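Local atomic coordinates of hypothetical Thioesterase Protein SP_1851 (Streptococcus pneumoniae serotype 4, PDB entry 4XY5), a protein that probably hydrolyses thioesters, such as acyl-coenzyme A conjugates, as a PaaI-type thioesterase of the hotdog-fold superfamily. Residues Glu16-Glu21 and Val28-Lys33; Ser74-Leu79 and Asn115-Thr120; Leu84-Thr89 and Ile108-Gly113. The protein carries 1 engineered substitution. All blocks are in the same frame, centred on the assembly; numbering follows the deposited sequence.

Interaction 1: residues Glu16-Glu21 and Val28-Lys33; sequences ENYEIE and VVVTTK
Glu19-Glu21 and Val28-Lys33 run antiparallel, with axes 4.7 Å apart at closest approach and 150° between their directions, as the two arms of a beta hairpin at one margin of the chain's hotdog sheet. Glu19 and Thr31 are a hydrogen-bonded pair: Thr31 N reaches Glu19 O at 2.8 Å, and Glu19 N returns the bond to Thr31 O. One residue on, Ile20 and Val30 make a non-hydrogen-bonded pair. Their side chains lie side by side, with Ile20 CG1 4.2 Å from Val30 CG2. On the opposite face the extended Glu21 side chain passes Thr31 at about a right angle, OE2 lying 3.4 Å from Thr31 CG2. Tyr18 leads off to the second subunit, where its ring stacks on Phe9 of that chain and its OH bonds Phe9 N. Before the strand begins, Asn17 takes over the pairing. Its backbone O accepts from Thr32 OG1 at 2.7 Å. In its side chain CG lies between the backbone N and the carbonyl carbon (chi1 69°), which turns the amide to the backbone of Lys33. Lys33 N meets a lone pair of Asn17 OD1 at 2.8 Å, and Asn17 ND2 gives a nearly straight bond, 169°, to Lys33 O.

Interaction 2: residues Ser74-Leu79 and Asn115-Thr120; sequences SSINYL and NVCKAT
Strands 68-78 and 115-127 pair antiparallel in the hotdog sheet. On its other side, strand 115-127 carries a classic beta bulge, where Val116 and Cys117 both face Ile108 of strand 101-109. Ser75 with Thr120 and Asn77 with Lys118 are hydrogen-bonded pairs; Ile76 with Ala119 and Tyr78 with Cys117 are the non-hydrogen-bonded ones. The bond from Asn77 N to Lys118 O is 2.8 Å long and almost straight, at 175°. Thr120 O takes two donors. Ser75 N lies in its carbonyl plane, whereas Ser74 OG approaches from above that plane at 3.2 Å.

On the face toward helix 47-64, Ile76 CB packs on Ala119 CB at 3.8 Å. The CG1 branch of Ile76, anti to the backbone N (chi1 178°), carries CD1 to within 4.1 Å of Cys117 SG. Ile76 CG1 also sits over one face of the Tyr78 ring, displaced toward its rim, and the hydroxyl of that ring is bonded to Gly47 O at the start of the helix.

Strand 68-78 ends the sheet within the chain, but Ser74-Asn77 pair antiparallel with a strand of the second subunit, where Ser75 OG also bonds Ser75 OG of that chain, so the sheet runs on across the interface.

Past the strand end, Leu79 N bonds Val116 O. Lys118, bent at chi2, sends NZ to Ile108 O, with a weak bond to Asn115 OD1. Leu79 crosses this lysine at about a right angle, CD1 touching Lys118 CE at 3.6 Å.

Interaction 3: residues Leu84-Thr89 and Ile108-Gly113; sequences LDDVLT and ITNQEG
Backbone hydrogen bonds join Thr89 and Thr109, an antiparallel hydrogen-bonded pair in the hairpin of strands 87-97 and 101-109 of the hotdog sheet. Thr89 N gives to Thr109 O at 2.9 Å, and Thr109 N gives back to Thr89 O. A water donates to Thr89 O and is also hydrogen-bonded to Thr109 OG1.

Beyond this pair, polar side chains carry the contact. Gln111 folds back, bent at chi2 (-78°), and brings its amide against Asp86 and Val87. Its OE1 accepts from Val87 N at 2.7 Å, the donor lying above the amide carbonyl plane. Its NE2 points within its own amide plane to Asp86 OD1 at 3.2 Å, meeting that oxygen from above the carboxylate plane. The two flat groups are turned 49° from each other. Both ends of the amide are thus engaged, which fixes its rotation. A second water donates to Asp86 OD2 and accepts from Asn110 ND2; Asp86 OD2 is also held by Lys83 N.

The type I turn Asn110-Gly113 is closed by Gly113 N bonding Asn110 O. Asn110 OD1 accepts from Glu112 N at 3.0 Å, an Asx turn, and also from Arg114 N.

The apolar contact is between Leu88 CB and Ile108 CG2, at 3.8 Å. Leu88 CD2 reaches on to Asn110 CB. Both Leu88 and Ile108 pack against helix 47-64, at Leu53. Strand 27-33 flanks the hairpin on the side of strand 87-97, where Thr89 touches Val29 and Thr31, and strand 115-127 flanks it on the side of Ile108.

From the N terminus, interaction 1 comes first and closes the short hairpin of strands 19-24 and 27-33. The chain then forms helix 47-64 and enters strand 68-78, where interaction 2 opens. Interaction 2 closes a much longer loop, and interaction 3 is nested inside it, closing the hairpin of strands 87-97 and 101-109. All three belong to one sheet. Interaction 3 is the middle piece: Leu88 N bonds Thr32 O of interaction 1, and Ile108 O and N bond Val116 N and Cys117 O of interaction 2. Interactions 1 and 2 do not touch. Their centres are 18 Å apart, on opposite sides of the chain's centre, and both meet the second subunit.

Interaction 1: residues Glu16-Glu21 and Val28-Lys33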
loop_
_atom_site.group_PDB
_atom_site.type_symbol
_atom_site.label_atom_id
_atom_site.label_comp_id
_atom_site.label_asym_id
_atom_site.label_seq_id
_atom_site.Cartn_x
_atom_site.Cartn_y
_atom_site.Cartn_z
ATOM N N GLU A 16 -16.369 -19.682 6.402
ATOM C CA GLU A 16 -17.167 -20.723 7.041
ATOM C C GLU A 16 -18.303 -21.137 6.108
ATOM O O GLU A 16 -18.818 -22.256 6.190
ATOM C CB GLU A 16 -17.699 -20.238 8.386
ATOM C CG GLU A 16 -16.581 -20.000 9.388
ATOM C CD GLU A 16 -17.060 -19.865 10.818
ATOM O OE1 GLU A 16 -16.209 -19.963 11.726
ATOM O OE2 GLU A 16 -18.272 -19.649 11.036
ATOM N N ASN A 17 -18.673 -20.222 5.216
ATOM C CA ASN A 17 -19.592 -20.502 4.116
ATOM C C ASN A 17 -19.098 -19.725 2.907
ATOM O O ASN A 17 -18.461 -18.693 3.074
ATOM C CB ASN A 17 -21.029 -20.089 4.451
ATOM C CG ASN A 17 -21.205 -18.579 4.543
ATOM O OD1 ASN A 17 -21.403 -17.890 3.522
ATOM N ND2 ASN A 17 -21.131 -18.048 5.767
ATOM N N TYR A 18 -19.392 -20.215 1.706
ATOM C CA TYR A 18 -19.073 -19.471 0.480
ATOM C C TYR A 18 -19.692 -20.165 -0.724
ATOM O O TYR A 18 -20.041 -21.342 -0.657
ATOM C CB TYR A 18 -17.555 -19.324 0.278
ATOM C CG TYR A 18 -16.812 -20.615 0.003
ATOM C CD1 TYR A 18 -16.633 -21.080 -1.298
ATOM C CD2 TYR A 18 -16.280 -21.371 1.053
ATOM C CE1 TYR A 18 -15.949 -22.274 -1.545
ATOM C CE2 TYR A 18 -15.598 -22.550 0.814
ATOM C CZ TYR A 18 -15.440 -22.999 -0.477
ATOM O OH TYR A 18 -14.759 -24.174 -0.698
ATOM N N GLU A 19 -19.845 -19.411 -1.810
ATOM C CA GLU A 19 -20.265 -19.938 -3.098
ATOM C C GLU A 19 -19.326 -19.407 -4.160
ATOM O O GLU A 19 -19.183 -18.198 -4.282
ATOM C CB GLU A 19 -21.702 -19.520 -3.423
ATOM C CG GLU A 19 -22.746 -20.017 -2.434
ATOM C CD GLU A 19 -23.080 -21.472 -2.647
ATOM O OE1 GLU A 19 -22.685 -22.013 -3.708
ATOM O OE2 GLU A 19 -23.727 -22.073 -1.757
ATOM N N ILE A 20 -18.680 -20.289 -4.917
ATOM C CA ILE A 20 -17.885 -19.848 -6.064
ATOM C C ILE A 20 -18.800 -19.746 -7.280
ATOM O O ILE A 20 -19.267 -20.759 -7.813
ATOM C CB ILE A 20 -16.717 -20.804 -6.385
ATOM C CG1 ILE A 20 -15.856 -21.047 -5.145
ATOM C CG2 ILE A 20 -15.865 -20.252 -7.518
ATOM C CD1 ILE A 20 -14.719 -22.017 -5.388
ATOM N N GLU A 21 -19.076 -18.520 -7.702
ATOM C CA GLU A 21 -19.966 -18.284 -8.833
ATOM C C GLU A 21 -19.226 -18.337 -10.158
ATOM O O GLU A 21 -19.787 -18.735 -11.184
ATOM C CB GLU A 21 -20.660 -16.936 -8.691
ATOM C CG GLU A 21 -21.640 -16.879 -7.545
ATOM C CD GLU A 21 -22.517 -15.654 -7.600
ATOM O OE1 GLU A 21 -22.227 -14.741 -8.410
ATOM O OE2 GLU A 21 -23.499 -15.607 -6.833
ATOM N N VAL A 28 -12.608 -14.047 -11.139
ATOM C CA VAL A 28 -13.195 -14.863 -10.096
ATOM C C VAL A 28 -14.290 -14.072 -9.401
ATOM O O VAL A 28 -14.129 -12.884 -9.152
ATOM C CB VAL A 28 -12.122 -15.299 -9.069
ATOM C CG1 VAL A 28 -12.772 -15.910 -7.828
ATOM C CG2 VAL A 28 -11.130 -16.263 -9.712
ATOM N N VAL A 29 -15.415 -14.721 -9.128
ATOM C CA VAL A 29 -16.473 -14.138 -8.306
ATOM C C VAL A 29 -16.911 -15.164 -7.254
ATOM O O VAL A 29 -17.310 -16.280 -7.598
ATOM C CB VAL A 29 -17.701 -13.723 -9.145
ATOM C CG1 VAL A 29 -18.819 -13.220 -8.240
ATOM C CG2 VAL A 29 -17.318 -12.666 -10.175
ATOM N N VAL A 30 -16.837 -14.775 -5.980
ATOM C CA VAL A 30 -17.219 -15.647 -4.863
ATOM C C VAL A 30 -18.142 -14.869 -3.941
ATOM O O VAL A 30 -17.896 -13.692 -3.685
ATOM C CB VAL A 30 -15.986 -16.144 -4.073
ATOM C CG1 VAL A 30 -16.406 -16.943 -2.832
ATOM C CG2 VAL A 30 -15.064 -16.965 -4.969
ATOM N N THR A 31 -19.199 -15.513 -3.440
ATOM C CA THR A 31 -20.077 -14.859 -2.480
ATOM C C THR A 31 -19.961 -15.528 -1.104
ATOM O O THR A 31 -19.567 -16.690 -0.995
ATOM C CB THR A 31 -21.545 -14.862 -2.941
ATOM O OG1 THR A 31 -22.023 -16.208 -3.025
ATOM C CG2 THR A 31 -21.675 -14.175 -4.300
ATOM N N THR A 32 -20.263 -14.772 -0.056
ATOM C CA THR A 32 -20.167 -15.298 1.300
ATOM C C THR A 32 -21.055 -14.472 2.215
ATOM O O THR A 32 -21.278 -13.285 1.971
ATOM C CB THR A 32 -18.705 -15.294 1.828
ATOM O OG1 THR A 32 -18.645 -16.002 3.072
ATOM C CG2 THR A 32 -18.174 -13.874 2.035
ATOM N N LYS A 33 -21.576 -15.103 3.263
ATOM C CA LYS A 33 -22.439 -14.400 4.199
ATOM C C LYS A 33 -21.687 -14.079 5.475
ATOM O O LYS A 33 -21.063 -14.964 6.055
ATOM C CB LYS A 33 -23.682 -15.229 4.547
ATOM C CG LYS A 33 -24.725 -14.402 5.296
ATOM C CD LYS A 33 -25.961 -15.215 5.632
ATOM C CE LYS A 33 -25.635 -16.315 6.608
ATOM N NZ LYS A 33 -26.861 -17.046 7.021
#

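Interaction 2: residues Ser74-Leu79 and Asn115-Thr120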
loop_
_atom_site.group_PDB
_atom_site.type_symbol
_atom_site.label_atom_id
_atom_site.label_comp_id
_atom_site.label_asym_id
_atom_site.label_seq_id
_atom_site.Cartn_x
_atom_site.Cartn_y
_atom_site.Cartn_z
ATOM N N SER A 74 0.356 -6.552 -0.376
ATOM C CA SER A 74 -1.020 -6.201 -0.660
ATOM C C SER A 74 -1.389 -4.882 -0.013
ATOM O O SER A 74 -0.890 -4.558 1.061
ATOM C CB SER A 74 -1.971 -7.290 -0.172
ATOM O OG SER A 74 -3.297 -6.924 -0.499
ATOM N N SER A 75 -2.244 -4.126 -0.687
ATOM C CA SER A 75 -2.798 -2.897 -0.114
ATOM C C SER A 75 -4.325 -2.942 -0.142
ATOM O O SER A 75 -4.912 -3.381 -1.119
ATOM C CB SER A 75 -2.261 -1.684 -0.871
ATOM O OG SER A 75 -0.873 -1.584 -0.625
ATOM N N ILE A 76 -4.980 -2.531 0.942
ATOM C CA ILE A 76 -6.439 -2.594 0.974
ATOM C C ILE A 76 -6.993 -1.288 1.522
ATOM O O ILE A 76 -6.393 -0.688 2.411
ATOM C CB ILE A 76 -6.945 -3.800 1.837
ATOM C CG1 ILE A 76 -8.475 -3.824 1.912
ATOM C CG2 ILE A 76 -6.327 -3.744 3.233
ATOM C CD1 ILE A 76 -9.034 -5.197 2.418
ATOM N N ASN A 77 -8.100 -0.837 0.935
ATOM C CA ASN A 77 -8.844 0.336 1.401
ATOM C C ASN A 77 -10.213 -0.086 1.873
ATOM O O ASN A 77 -10.928 -0.783 1.149
ATOM C CB ASN A 77 -9.022 1.367 0.289
ATOM C CG ASN A 77 -7.755 2.119 -0.009
ATOM O OD1 ASN A 77 -6.915 1.654 -0.774
ATOM N ND2 ASN A 77 -7.605 3.283 0.601
ATOM N N TYR A 78 -10.585 0.357 3.067
ATOM C CA TYR A 78 -11.888 0.049 3.629
ATOM C C TYR A 78 -12.844 1.226 3.447
ATOM O O TYR A 78 -12.557 2.348 3.869
ATOM C CB TYR A 78 -11.740 -0.320 5.098
ATOM C CG TYR A 78 -10.844 -1.524 5.326
ATOM C CD1 TYR A 78 -11.344 -2.815 5.224
ATOM C CD2 TYR A 78 -9.491 -1.366 5.637
ATOM C CE1 TYR A 78 -10.532 -3.918 5.433
ATOM C CE2 TYR A 78 -8.663 -2.480 5.857
ATOM C CZ TYR A 78 -9.194 -3.748 5.752
ATOM O OH TYR A 78 -8.384 -4.863 5.974
ATOM N N LEU A 79 -13.983 0.955 2.815
ATOM C CA LEU A 79 -14.872 2.014 2.334
ATOM C C LEU A 79 -16.165 2.129 3.129
ATOM O O LEU A 79 -16.672 3.223 3.382
ATOM C CB LEU A 79 -15.214 1.768 0.865
ATOM C CG LEU A 79 -13.994 1.549 -0.035
ATOM C CD1 LEU A 79 -14.428 1.440 -1.471
ATOM C CD2 LEU A 79 -13.023 2.684 0.142
ATOM N N ASN A 115 -20.155 -0.450 -2.240
ATOM C CA ASN A 115 -18.743 -0.817 -2.123
ATOM C C ASN A 115 -18.283 -0.965 -0.677
ATOM O O ASN A 115 -18.378 -0.022 0.101
ATOM C CB ASN A 115 -17.866 0.228 -2.825
ATOM C CG ASN A 115 -18.021 0.202 -4.327
ATOM O OD1 ASN A 115 -18.330 -0.831 -4.917
ATOM N ND2 ASN A 115 -17.807 1.347 -4.958
ATOM N N VAL A 116 -17.761 -2.139 -0.318
ATOM C CA VAL A 116 -17.279 -2.373 1.045
ATOM C C VAL A 116 -15.759 -2.153 1.184
ATOM O O VAL A 116 -15.302 -1.426 2.082
ATOM C CB VAL A 116 -17.653 -3.796 1.503
ATOM C CG1 VAL A 116 -17.107 -4.084 2.898
ATOM C CG2 VAL A 116 -19.162 -3.945 1.497
ATOM N N CYS A 117 -14.972 -2.770 0.309
ATOM C CA CYS A 117 -13.522 -2.561 0.350
ATOM C C CYS A 117 -12.911 -2.925 -1.003
ATOM O O CYS A 117 -13.554 -3.590 -1.809
ATOM C CB CYS A 117 -12.881 -3.372 1.484
ATOM S SG CYS A 117 -13.001 -5.171 1.278
ATOM N N LYS A 118 -11.690 -2.449 -1.255
ATOM C CA LYS A 118 -10.985 -2.676 -2.517
ATOM C C LYS A 118 -9.540 -2.986 -2.182
ATOM O O LYS A 118 -8.956 -2.331 -1.328
ATOM C CB LYS A 118 -11.055 -1.446 -3.441
ATOM C CG LYS A 118 -12.418 -0.788 -3.542
ATOM C CD LYS A 118 -13.433 -1.722 -4.151
ATOM C CE LYS A 118 -14.844 -1.256 -3.857
ATOM N NZ LYS A 118 -15.834 -2.332 -4.049
ATOM N N ALA A 119 -8.946 -3.982 -2.833
ATOM C CA ALA A 119 -7.566 -4.321 -2.512
ATOM C C ALA A 119 -6.793 -4.627 -3.772
ATOM O O ALA A 119 -7.379 -4.984 -4.781
ATOM C CB ALA A 119 -7.512 -5.510 -1.557
ATOM N N THR A 120 -5.474 -4.471 -3.714
ATOM C CA THR A 120 -4.634 -4.818 -4.843
ATOM C C THR A 120 -3.538 -5.722 -4.333
ATOM O O THR A 120 -2.888 -5.418 -3.329
ATOM C CB THR A 120 -4.045 -3.561 -5.517
ATOM O OG1 THR A 120 -5.120 -2.797 -6.071
ATOM C CG2 THR A 120 -3.078 -3.935 -6.624
#

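Interaction 3: residues Leu84-Thr89 and Ile108-Gly113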
loop_
_atom_site.group_PDB
_atom_site.type_symbol
_atom_site.label_atom_id
_atom_site.label_comp_id
_atom_site.label_asym_id
_atom_site.label_seq_id
_atom_site.Cartn_x
_atom_site.Cartn_y
_atom_site.Cartn_z
ATOM N N LEU A 84 -23.363 -8.022 10.049
ATOM C CA LEU A 84 -23.925 -9.361 10.187
ATOM C C LEU A 84 -25.042 -9.596 9.159
ATOM O O LEU A 84 -25.881 -8.725 8.948
ATOM C CB LEU A 84 -24.452 -9.571 11.612
ATOM C CG LEU A 84 -24.972 -10.981 11.920
ATOM C CD1 LEU A 84 -23.836 -11.996 11.865
ATOM C CD2 LEU A 84 -25.682 -11.027 13.264
ATOM N N ASP A 85 -24.981 -10.750 8.495
ATOM C CA ASP A 85 -25.961 -11.217 7.508
ATOM C C ASP A 85 -25.844 -10.542 6.133
ATOM O O ASP A 85 -26.587 -10.903 5.217
ATOM C CB ASP A 85 -27.401 -11.067 8.041
ATOM C CG ASP A 85 -27.744 -12.096 9.129
ATOM O OD1 ASP A 85 -28.352 -11.706 10.150
ATOM O OD2 ASP A 85 -27.428 -13.294 8.964
ATOM N N ASP A 86 -24.921 -9.590 5.971
ATOM C CA ASP A 86 -24.610 -9.089 4.631
ATOM C C ASP A 86 -24.199 -10.259 3.758
ATOM O O ASP A 86 -23.548 -11.186 4.229
ATOM C CB ASP A 86 -23.470 -8.055 4.639
ATOM C CG ASP A 86 -23.920 -6.663 5.035
ATOM O OD1 ASP A 86 -25.141 -6.428 5.185
ATOM O OD2 ASP A 86 -23.031 -5.788 5.182
ATOM N N VAL A 87 -24.578 -10.223 2.485
ATOM C CA VAL A 87 -23.981 -11.123 1.517
ATOM C C VAL A 87 -22.942 -10.307 0.762
ATOM O O VAL A 87 -23.264 -9.268 0.182
ATOM C CB VAL A 87 -25.016 -11.716 0.554
ATOM C CG1 VAL A 87 -24.324 -12.550 -0.534
ATOM C CG2 VAL A 87 -26.011 -12.551 1.335
ATOM N N LEU A 88 -21.692 -10.756 0.830
ATOM C CA LEU A 88 -20.587 -10.052 0.194
ATOM C C LEU A 88 -20.206 -10.736 -1.100
ATOM O O LEU A 88 -19.990 -11.948 -1.133
ATOM C CB LEU A 88 -19.376 -9.996 1.130
ATOM C CG LEU A 88 -19.629 -9.346 2.481
ATOM C CD1 LEU A 88 -18.334 -9.262 3.301
ATOM C CD2 LEU A 88 -20.250 -7.978 2.288
ATOM N N THR A 89 -20.117 -9.952 -2.166
ATOM C CA THR A 89 -19.644 -10.458 -3.441
ATOM C C THR A 89 -18.212 -9.989 -3.639
ATOM O O THR A 89 -17.953 -8.803 -3.667
ATOM C CB THR A 89 -20.518 -9.977 -4.600
ATOM O OG1 THR A 89 -21.865 -10.418 -4.376
ATOM C CG2 THR A 89 -20.015 -10.557 -5.922
ATOM N N ILE A 108 -14.939 -5.796 -3.065
ATOM C CA ILE A 108 -16.069 -6.400 -2.385
ATOM C C ILE A 108 -17.248 -5.436 -2.326
ATOM O O ILE A 108 -17.091 -4.266 -1.953
ATOM C CB ILE A 108 -15.708 -6.860 -0.954
ATOM C CG1 ILE A 108 -14.590 -7.910 -1.006
ATOM C CG2 ILE A 108 -16.954 -7.416 -0.264
ATOM C CD1 ILE A 108 -14.296 -8.589 0.389
ATOM N N THR A 109 -18.416 -5.941 -2.721
ATOM C CA THR A 109 -19.671 -5.195 -2.652
ATOM C C THR A 109 -20.673 -5.959 -1.786
ATOM O O THR A 109 -20.569 -7.177 -1.647
ATOM C CB THR A 109 -20.273 -4.968 -4.054
ATOM O OG1 THR A 109 -20.422 -6.230 -4.714
ATOM C CG2 THR A 109 -19.351 -4.085 -4.889
ATOM N N ASN A 110 -21.644 -5.262 -1.199
ATOM C CA ASN A 110 -22.657 -5.983 -0.431
ATOM C C ASN A 110 -23.890 -6.231 -1.284
ATOM O O ASN A 110 -23.894 -5.898 -2.466
ATOM C CB ASN A 110 -23.016 -5.247 0.872
ATOM C CG ASN A 110 -23.655 -3.892 0.642
ATOM O OD1 ASN A 110 -24.131 -3.590 -0.449
ATOM N ND2 ASN A 110 -23.682 -3.069 1.689
ATOM N N GLN A 111 -24.931 -6.809 -0.678
ATOM C CA GLN A 111 -26.118 -7.251 -1.410
ATOM C C GLN A 111 -26.923 -6.075 -1.955
ATOM O O GLN A 111 -27.830 -6.267 -2.763
ATOM C CB GLN A 111 -27.009 -8.138 -0.517
ATOM C CG GLN A 111 -27.678 -7.417 0.643
ATOM C CD GLN A 111 -26.734 -7.164 1.801
ATOM O OE1 GLN A 111 -25.666 -7.770 1.886
ATOM N NE2 GLN A 111 -27.115 -6.260 2.695
ATOM N N GLU A 112 -26.581 -4.868 -1.511
ATOM C CA GLU A 112 -27.202 -3.634 -1.998
ATOM C C GLU A 112 -26.337 -2.963 -3.061
ATOM O O GLU A 112 -26.618 -1.844 -3.491
ATOM C CB GLU A 112 -27.437 -2.655 -0.844
ATOM C CG GLU A 112 -28.222 -3.232 0.326
ATOM C CD GLU A 112 -29.661 -3.544 -0.022
ATOM O OE1 GLU A 112 -30.192 -2.932 -0.972
ATOM O OE2 GLU A 112 -30.265 -4.405 0.654
ATOM N N GLY A 113 -25.269 -3.641 -3.466
ATOM C CA GLY A 113 -24.370 -3.115 -4.478
ATOM C C GLY A 113 -23.456 -2.013 -3.975
ATOM O O GLY A 113 -22.777 -1.344 -4.762
HETATM O O HOH W 1 -22.336 -3.501 4.159
HETATM O O HOH W 2 -17.857 -6.855 -5.839
#